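Crustacyanin-C1 subunit (PDB 1I4U) binds the carotenoid astaxanthin as one of the subunits of crustacyanin, the complex that gives the lobster carapace its blue colour. Local coordinates at residues D144-V147 against K148-E151. Sequence-based numbering, arbitrary orientation.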
loop_
_atom_site.group_PDB
_atom_site.type_symbol
_atom_site.label_atom_id
_atom_site.label_comp_id
_atom_site.label_asym_id
_atom_site.label_seq_id
_atom_site.Cartn_x
_atom_site.Cartn_y
_atom_site.Cartn_z
ATOM N N ASP A 144 5.200 9.296 -30.588
ATOM C CA ASP A 144 4.153 8.301 -30.727
ATOM C C ASP A 144 4.809 6.944 -30.864
ATOM O O ASP A 144 4.210 6.016 -30.370
ATOM C CB ASP A 144 3.267 8.668 -31.921
ATOM C CG ASP A 144 2.344 9.844 -31.765
ATOM O OD1 ASP A 144 2.354 10.655 -30.809
ATOM O OD2 ASP A 144 1.482 10.030 -32.677
ATOM N N GLN A 145 6.006 6.809 -31.450
ATOM C CA GLN A 145 6.489 5.433 -31.599
ATOM C C GLN A 145 6.693 4.760 -30.247
ATOM O O GLN A 145 6.501 3.560 -30.130
ATOM C CB GLN A 145 7.799 5.233 -32.348
ATOM C CG GLN A 145 8.995 5.967 -31.776
ATOM C CD GLN A 145 10.254 5.869 -32.621
ATOM O OE1 GLN A 145 10.593 4.755 -33.010
ATOM N NE2 GLN A 145 10.848 7.039 -32.832
ATOM N N TYR A 146 7.106 5.544 -29.267
ATOM C CA TYR A 146 7.309 5.007 -27.936
ATOM C C TYR A 146 6.019 4.828 -27.157
ATOM O O TYR A 146 5.869 3.835 -26.430
ATOM C CB TYR A 146 8.293 5.913 -27.122
ATOM C CG TYR A 146 9.601 6.123 -27.856
ATOM C CD1 TYR A 146 10.409 5.060 -28.202
ATOM C CD2 TYR A 146 10.021 7.383 -28.251
ATOM C CE1 TYR A 146 11.600 5.187 -28.882
ATOM C CE2 TYR A 146 11.232 7.534 -28.954
ATOM C CZ TYR A 146 12.002 6.453 -29.245
ATOM O OH TYR A 146 13.165 6.634 -29.938
ATOM N N VAL A 147 5.102 5.803 -27.290
ATOM C CA VAL A 147 3.772 5.673 -26.708
ATOM C C VAL A 147 3.133 4.389 -27.183
ATOM O O VAL A 147 2.553 3.677 -26.368
ATOM C CB VAL A 147 2.849 6.882 -27.033
ATOM C CG1 VAL A 147 1.445 6.649 -26.504
ATOM C CG2 VAL A 147 3.518 8.148 -26.483
ATOM N N LYS A 148 3.232 4.064 -28.457
ATOM C CA LYS A 148 2.623 2.858 -29.006
ATOM C C LYS A 148 3.254 1.572 -28.458
ATOM O O LYS A 148 2.586 0.550 -28.316
ATOM C CB LYS A 148 2.768 2.868 -30.526
ATOM C CG LYS A 148 1.864 3.742 -31.362
ATOM C CD LYS A 148 2.375 3.756 -32.817
ATOM C CE LYS A 148 1.668 4.676 -33.778
ATOM N NZ LYS A 148 1.793 6.119 -33.485
ATOM N N LYS A 149 4.546 1.662 -28.128
ATOM C CA LYS A 149 5.178 0.515 -27.469
ATOM C C LYS A 149 4.500 0.245 -26.149
ATOM O O LYS A 149 4.166 -0.906 -25.808
ATOM C CB LYS A 149 6.694 0.677 -27.289
ATOM C CG LYS A 149 7.409 0.675 -28.694
ATOM C CD LYS A 149 8.839 1.115 -28.566
ATOM C CE LYS A 149 9.346 1.973 -29.749
ATOM N NZ LYS A 149 9.252 1.188 -31.000
ATOM N N CYS A 150 4.281 1.335 -25.351
ATOM C CA CYS A 150 3.591 1.087 -24.102
ATOM C C CYS A 150 2.153 0.634 -24.352
ATOM O O CYS A 150 1.721 -0.247 -23.618
ATOM C CB CYS A 150 3.606 2.331 -23.220
ATOM S SG CYS A 150 5.185 2.771 -22.464
ATOM N N GLU A 151 1.474 1.199 -25.344
ATOM C CA GLU A 151 0.091 0.783 -25.584
ATOM C C GLU A 151 0.043 -0.715 -25.811
ATOM O O GLU A 151 -0.845 -1.372 -25.272
ATOM C CB GLU A 151 -0.516 1.565 -26.745
ATOM C CG GLU A 151 -1.952 1.078 -27.013
ATOM C CD GLU A 151 -2.593 1.674 -28.259
ATOM O OE1 GLU A 151 -1.899 2.336 -29.062
ATOM O OE2 GLU A 151 -3.818 1.510 -28.470
HETATM O O HOH W 1 6.196 1.729 -32.279
#
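K148 runs its chain back over the first turn of the helix toward D144, its CG passing 3.4 Å from D144 O. A bend at the last torsion (chi4 65°) sets the ammonium close to the aspartate, with NZ 3.3 Å from D144 CB but 4.0 Å from D144 OD2; at that distance the opposite charges probably attract, though they form no salt bridge. K148 N donates to D144 O (2.9 Å) and E151 N to V147 O. One residue on, K149 also turns back, bending at chi3 and chi4 to lie beside the Y146 ring; its CE reaches Y146 CD1 at 3.6 Å, approaching obliquely. The CG of Q145 sits over the centre of one face of that ring. These turns open helix 144-156, the helix that packs against the outside of the antiparallel beta-barrel in lipocalins; here C150 ties it to strand 115-123 through a disulfide to C117, while Y146 rests on D111 and N114. Q145 O has a weak bond from K149 N and a better one from a water at 2.8 Å, which is in turn weakly held by K149 NZ. With the long chain of K149 cut back to an alanine, the ring would probably lose its CE neighbour and the water its weak hold on the ammonium. V147 CB lies 3.2 Å from K148 N, and its side chain also touches L142.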